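Local coordinates for protein transketolase (Campylobacter jejuni, PDB 3L84) that belongs to the transketolase family, whose chain combines a thiamine diphosphate-binding domain, a pyrimidine-binding domain and a transketolase-like C-terminal domain, at residues Ser411-Ile416 with Phe437-Asp442; Thr470-Asp475 with Ala494-Arg499. One frame throughout, in Å; residues are numbered along the deposited sequence.

Interactions 1 and 2 follow each other along the chain, both within the pyrimidine-binding domain, and their centres lie about 9 Å apart. They join four successive strands of one parallel sheet, in the spatial order 408-414, 436-440, 493-496 and 469-471. The middle pair, which belongs to different interactions, is probably joined by backbone hydrogen bonds through both the N and the O of F495: F437 O to F495 N is 2.8 Å, and F439 N to F495 O is also 2.8 Å. D442, just past its strand, packs its CB 3.4 Å from V496 CG1, and its OD2 forms a salt bridge with R472 NE, linking inner segment 437-442 to outer segment 470-475.

Interaction 1 of 2, residues Ser411-Ile416 with Phe437-Asp442; sequences SATFFI and FIFTHD
T440 O receives two groups from the neighbouring strand and its end: F415 N donates a hydrogen bond to it over 2.8 Å, lying in the carbonyl plane, and F414 CA adds a CA-H...O contact. Three further bonds, I438 N to S411 O, T413 N to I438 O and T440 N to T413 O, alternate between the strands as parallel pairing requires. The last is the longest at 3.2 Å, its donor tilted from the carbonyl plane.

Where the strands end, F414 and H441 lean together. F414 CE1 sits 3.3 Å above the imidazole plane, over its centre, while the two planes meet obliquely, at 41°. The rotation of the imidazole is steadied by the preceding residue: H441 ND1 donates to T440 OG1 over 2.8 Å, the partner 20° out of the ring plane. That hydroxyl also bonds N369 OD1 and lies at the edge of the F414 ring.

F415 turns its CG anti to its backbone N (chi1 -167°), which carries the ring across F439, the two side chains at about a right angle; F415 CD1 comes within 3.6 Å of F439 CB, although the slid-apart rings barely overlap. Water 1 bridges the loops, accepting from I416 N and donating to H441 O. T413 and F439 share a sheet face covered by L421 of helix 418-431, whereas A412 CB meets I438 CB at 3.8 Å on the other. Parallel strands 408-414 and 436-440, connected through that helix, form a classic beta-alpha-beta unit.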
loop_
_atom_site.group_PDB
_atom_site.type_symbol
_atom_site.label_atom_id
_atom_site.label_comp_id
_atom_site.label_asym_id
_atom_site.label_seq_id
_atom_site.Cartn_x
_atom_site.Cartn_y
_atom_site.Cartn_z
ATOM N N SER A 411 8.332 -9.479 -9.770
ATOM C CA SER A 411 7.880 -8.083 -9.670
ATOM C C SER A 411 9.002 -7.254 -9.108
ATOM O O SER A 411 9.585 -7.654 -8.096
ATOM C CB SER A 411 6.690 -7.963 -8.699
ATOM O OG SER A 411 5.582 -8.741 -9.141
ATOM N N ALA A 412 9.313 -6.099 -9.696
ATOM C CA ALA A 412 10.434 -5.277 -9.261
ATOM C C ALA A 412 10.053 -3.839 -9.056
ATOM O O ALA A 412 9.335 -3.242 -9.866
ATOM C CB ALA A 412 11.617 -5.397 -10.251
ATOM N N THR A 413 10.603 -3.252 -7.996
ATOM C CA THR A 413 10.544 -1.814 -7.755
ATOM C C THR A 413 11.599 -1.450 -6.712
ATOM O O THR A 413 12.360 -2.322 -6.233
ATOM C CB THR A 413 9.114 -1.360 -7.317
ATOM O OG1 THR A 413 9.077 0.069 -7.193
ATOM C CG2 THR A 413 8.655 -2.007 -5.995
ATOM N N PHE A 414 11.691 -0.185 -6.377
ATOM C CA PHE A 414 12.521 0.203 -5.243
ATOM C C PHE A 414 11.909 -0.327 -3.966
ATOM O O PHE A 414 10.667 -0.380 -3.795
ATOM C CB PHE A 414 12.568 1.733 -5.093
ATOM C CG PHE A 414 13.314 2.490 -6.185
ATOM C CD1 PHE A 414 14.382 1.950 -6.861
ATOM C CD2 PHE A 414 12.938 3.808 -6.496
ATOM C CE1 PHE A 414 15.059 2.675 -7.840
ATOM C CE2 PHE A 414 13.639 4.519 -7.471
ATOM C CZ PHE A 414 14.691 3.960 -8.112
ATOM N N PHE A 415 12.754 -0.653 -2.991
ATOM C CA PHE A 415 12.257 -1.194 -1.728
ATOM C C PHE A 415 11.302 -0.222 -1.038
ATOM O O PHE A 415 10.338 -0.653 -0.406
ATOM C CB PHE A 415 13.460 -1.539 -0.828
ATOM C CG PHE A 415 13.160 -2.395 0.390
ATOM C CD1 PHE A 415 12.149 -3.349 0.396
ATOM C CD2 PHE A 415 13.971 -2.285 1.511
ATOM C CE1 PHE A 415 11.958 -4.170 1.507
ATOM C CE2 PHE A 415 13.785 -3.112 2.602
ATOM C CZ PHE A 415 12.784 -4.017 2.594
ATOM N N ILE A 416 11.505 1.094 -1.145
ATOM C CA ILE A 416 10.571 1.985 -0.488
ATOM C C ILE A 416 9.156 1.837 -1.066
ATOM O O ILE A 416 8.152 1.963 -0.342
ATOM C CB ILE A 416 11.052 3.446 -0.592
ATOM C CG1 ILE A 416 10.162 4.378 0.220
ATOM C CG2 ILE A 416 11.151 3.927 -2.023
ATOM C CD1 ILE A 416 10.026 3.981 1.709
ATOM N N PHE A 437 9.944 -11.198 -5.494
ATOM C CA PHE A 437 9.875 -9.748 -5.360
ATOM C C PHE A 437 11.275 -9.186 -5.316
ATOM O O PHE A 437 12.085 -9.610 -4.485
ATOM C CB PHE A 437 9.062 -9.360 -4.090
ATOM C CG PHE A 437 7.594 -9.733 -4.165
ATOM C CD1 PHE A 437 6.655 -8.778 -4.517
ATOM C CD2 PHE A 437 7.173 -11.022 -3.935
ATOM C CE1 PHE A 437 5.307 -9.131 -4.621
ATOM C CE2 PHE A 437 5.833 -11.356 -4.055
ATOM C CZ PHE A 437 4.936 -10.412 -4.397
ATOM N N ILE A 438 11.561 -8.242 -6.189
ATOM C CA ILE A 438 12.916 -7.711 -6.388
ATOM C C ILE A 438 12.857 -6.264 -5.922
ATOM O O ILE A 438 12.182 -5.438 -6.546
ATOM C CB ILE A 438 13.342 -7.794 -7.875
ATOM C CG1 ILE A 438 13.150 -9.182 -8.502
ATOM C CG2 ILE A 438 14.757 -7.264 -8.055
ATOM C CD1 ILE A 438 13.714 -10.288 -7.775
ATOM N N PHE A 439 13.559 -5.955 -4.835
ATOM C CA PHE A 439 13.507 -4.633 -4.216
ATOM C C PHE A 439 14.909 -4.061 -4.150
ATOM O O PHE A 439 15.672 -4.435 -3.264
ATOM C CB PHE A 439 12.915 -4.719 -2.817
ATOM C CG PHE A 439 11.485 -5.218 -2.728
ATOM C CD1 PHE A 439 10.501 -4.793 -3.593
ATOM C CD2 PHE A 439 11.122 -6.074 -1.718
ATOM C CE1 PHE A 439 9.188 -5.232 -3.442
ATOM C CE2 PHE A 439 9.820 -6.514 -1.568
ATOM C CZ PHE A 439 8.867 -6.108 -2.428
ATOM N N THR A 440 15.228 -3.102 -5.003
ATOM C CA THR A 440 16.537 -2.494 -4.999
ATOM C C THR A 440 16.501 -1.193 -4.216
ATOM O O THR A 440 15.447 -0.769 -3.697
ATOM C CB THR A 440 17.093 -2.270 -6.411
ATOM O OG1 THR A 440 16.421 -1.172 -7.041
ATOM C CG2 THR A 440 16.953 -3.526 -7.264
ATOM N N HIS A 441 17.642 -0.567 -4.036
ATOM C CA HIS A 441 17.733 0.734 -3.375
ATOM C C HIS A 441 17.282 0.584 -1.935
ATOM O O HIS A 441 16.404 1.270 -1.429
ATOM C CB HIS A 441 16.952 1.784 -4.152
ATOM C CG HIS A 441 17.563 2.117 -5.475
ATOM N ND1 HIS A 441 17.758 1.175 -6.464
ATOM C CD2 HIS A 441 18.030 3.287 -5.963
ATOM C CE1 HIS A 441 18.326 1.760 -7.510
ATOM N NE2 HIS A 441 18.525 3.035 -7.219
ATOM N N ASP A 442 17.963 -0.295 -1.219
ATOM C CA ASP A 442 17.439 -0.809 0.066
ATOM C C ASP A 442 17.651 0.026 1.304
ATOM O O ASP A 442 17.160 -0.381 2.346
ATOM C CB ASP A 442 18.024 -2.200 0.351
ATOM C CG ASP A 442 19.496 -2.191 0.727
ATOM O OD1 ASP A 442 20.256 -1.399 0.164
ATOM O OD2 ASP A 442 19.887 -3.070 1.535
HETATM O O HOH W 1 13.972 2.340 -2.027
#

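Interaction 2 of 2, residues Thr470-Asp475 with Ala494-Arg499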
loop_
_atom_site.group_PDB
_atom_site.type_symbol
_atom_site.label_atom_id
_atom_site.label_comp_id
_atom_site.label_asym_id
_atom_site.label_seq_id
_atom_site.Cartn_x
_atom_site.Cartn_y
_atom_site.Cartn_z
ATOM N N THR A 470 12.832 -13.196 3.362
ATOM C CA THR A 470 13.309 -11.868 3.015
ATOM C C THR A 470 14.833 -11.976 2.957
ATOM O O THR A 470 15.508 -11.968 3.998
ATOM C CB THR A 470 12.872 -10.806 4.017
ATOM O OG1 THR A 470 11.432 -10.888 4.148
ATOM C CG2 THR A 470 13.232 -9.385 3.571
ATOM N N PHE A 471 15.393 -12.054 1.763
ATOM C CA PHE A 471 16.840 -12.177 1.581
ATOM C C PHE A 471 17.479 -10.822 1.411
ATOM O O PHE A 471 17.009 -10.015 0.606
ATOM C CB PHE A 471 17.166 -13.015 0.366
ATOM C CG PHE A 471 16.784 -14.448 0.490
ATOM C CD1 PHE A 471 17.540 -15.310 1.251
ATOM C CD2 PHE A 471 15.653 -14.933 -0.137
ATOM C CE1 PHE A 471 17.212 -16.657 1.332
ATOM C CE2 PHE A 471 15.338 -16.283 -0.034
ATOM C CZ PHE A 471 16.126 -17.105 0.702
ATOM N N ARG A 472 18.548 -10.543 2.145
ATOM C CA ARG A 472 19.299 -9.285 2.011
ATOM C C ARG A 472 20.781 -9.662 1.839
ATOM O O ARG A 472 21.568 -9.619 2.790
ATOM C CB ARG A 472 19.042 -8.361 3.170
ATOM C CG ARG A 472 19.658 -7.021 3.055
ATOM C CD ARG A 472 19.139 -6.011 4.103
ATOM N NE ARG A 472 19.722 -4.671 3.912
ATOM C CZ ARG A 472 20.647 -4.095 4.658
ATOM N NH1 ARG A 472 21.105 -4.633 5.766
ATOM N NH2 ARG A 472 21.061 -2.899 4.293
ATOM N N PRO A 473 21.178 -10.048 0.620
ATOM C CA PRO A 473 22.511 -10.615 0.423
ATOM C C PRO A 473 23.597 -9.565 0.560
ATOM O O PRO A 473 23.418 -8.409 0.165
ATOM C CB PRO A 473 22.458 -11.165 -1.002
ATOM C CG PRO A 473 21.406 -10.372 -1.662
ATOM C CD PRO A 473 20.352 -10.142 -0.606
ATOM N N ALA A 474 24.731 -9.960 1.132
ATOM C CA ALA A 474 25.859 -9.073 1.286
ATOM C C ALA A 474 26.768 -9.062 0.074
ATOM O O ALA A 474 27.570 -8.118 -0.079
ATOM C CB ALA A 474 26.653 -9.454 2.508
ATOM N N ASP A 475 26.637 -10.019 -0.819
ATOM C CA ASP A 475 27.497 -10.072 -2.022
ATOM C C ASP A 475 26.820 -10.939 -3.050
ATOM O O ASP A 475 25.735 -11.467 -2.807
ATOM C CB ASP A 475 28.955 -10.514 -1.701
ATOM C CG ASP A 475 29.119 -11.970 -1.344
ATOM O OD1 ASP A 475 28.150 -12.754 -1.362
ATOM O OD2 ASP A 475 30.301 -12.360 -1.097
ATOM N N ALA A 494 11.404 -12.308 -1.162
ATOM C CA ALA A 494 11.832 -11.004 -1.539
ATOM C C ALA A 494 13.359 -10.947 -1.526
ATOM O O ALA A 494 14.003 -11.584 -0.683
ATOM C CB ALA A 494 11.290 -9.942 -0.585
ATOM N N PHE A 495 13.924 -10.174 -2.442
ATOM C CA PHE A 495 15.346 -9.902 -2.552
ATOM C C PHE A 495 15.544 -8.411 -2.320
ATOM O O PHE A 495 15.049 -7.575 -3.081
ATOM C CB PHE A 495 15.843 -10.336 -3.928
ATOM C CG PHE A 495 15.746 -11.813 -4.143
ATOM C CD1 PHE A 495 16.812 -12.656 -3.858
ATOM C CD2 PHE A 495 14.586 -12.370 -4.547
ATOM C CE1 PHE A 495 16.686 -14.039 -4.071
ATOM C CE2 PHE A 495 14.470 -13.724 -4.731
ATOM C CZ PHE A 495 15.515 -14.549 -4.485
ATOM N N VAL A 496 16.280 -8.091 -1.258
ATOM C CA VAL A 496 16.509 -6.721 -0.812
ATOM C C VAL A 496 17.959 -6.367 -1.166
ATOM O O VAL A 496 18.901 -6.975 -0.631
ATOM C CB VAL A 496 16.212 -6.600 0.669
ATOM C CG1 VAL A 496 16.593 -5.195 1.238
ATOM C CG2 VAL A 496 14.756 -6.934 1.002
ATOM N N LEU A 497 18.097 -5.458 -2.127
ATOM C CA LEU A 497 19.316 -5.305 -2.897
ATOM C C LEU A 497 19.825 -3.857 -2.851
ATOM O O LEU A 497 19.039 -2.905 -2.823
ATOM C CB LEU A 497 19.041 -5.726 -4.339
ATOM C CG LEU A 497 18.493 -7.153 -4.484
ATOM C CD1 LEU A 497 17.855 -7.323 -5.849
ATOM C CD2 LEU A 497 19.531 -8.197 -4.172
ATOM N N SER A 498 21.152 -3.687 -2.903
ATOM C CA SER A 498 21.761 -2.373 -2.798
ATOM C C SER A 498 21.871 -1.636 -4.104
ATOM O O SER A 498 22.040 -2.261 -5.175
ATOM C CB SER A 498 23.154 -2.481 -2.176
ATOM O OG SER A 498 24.085 -3.062 -3.087
ATOM N N ARG A 499 21.767 -0.306 -4.031
ATOM C CA ARG A 499 22.117 0.590 -5.141
ATOM C C ARG A 499 23.633 0.594 -5.318
ATOM O O ARG A 499 24.169 0.620 -6.419
ATOM C CB ARG A 499 21.615 2.022 -4.823
ATOM C CG ARG A 499 21.801 2.984 -5.959
ATOM C CD ARG A 499 21.588 4.433 -5.576
ATOM N NE ARG A 499 21.665 5.239 -6.810
ATOM C CZ ARG A 499 22.055 6.507 -6.895
ATOM N NH1 ARG A 499 22.078 7.100 -8.092
ATOM N NH2 ARG A 499 22.438 7.191 -5.815
HETATM O O HOH W 2 21.666 -6.554 -0.596
#
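F471 pairs with both neighbours of F495 through its backbone: F471 N donates to A494 O over 2.9 Å, tilted 23° from the carbonyl plane, and F471 O accepts from V496 N over 2.8 Å. F471 O also takes a CA-H...O contact from F495 CA. F495, between those two partners, sends its ring the same way as that of F471. Their planes are 24° apart, but with centroids 5.6 Å apart the rings lie side by side with little overlap, and F471 CD2 stands over one face of the F495 ring.

V496 makes the broadest contact. Its CG1, anti to the backbone N (chi1 174°), lies against the aliphatic part of R472, 3.9 Å from R472 CD, and meets the guanidinium near its edge. The other branch, V496 CG2, touches T470 CG2. V496 O receives a CA-H...O contact from R472 CA, and water 2 donates both to it and to P473 O, tying the two segments together where strand pairing has stopped. Just beyond, P473 CG packs 3.8 Å from L497 CD2.

The pairing closes a beta-alpha-beta unit in which strand 469-471, at the edge of the six-stranded parallel sheet within this chain, leads through helix 476-488 to strand 493-496. That helix covers the phenylalanine face: A482 touches both phenylalanine side chains, and W483 stacks on F495.

On the opposite face T470 packs on L459 and F462 of helix 458-464, while its OG1 is hydrogen-bonded to E563 OE2. The R472 chain, extended from CG to NE, holds its head near 533-536, where NH1 bonds S533 OG and NH2 forms a salt bridge with E536.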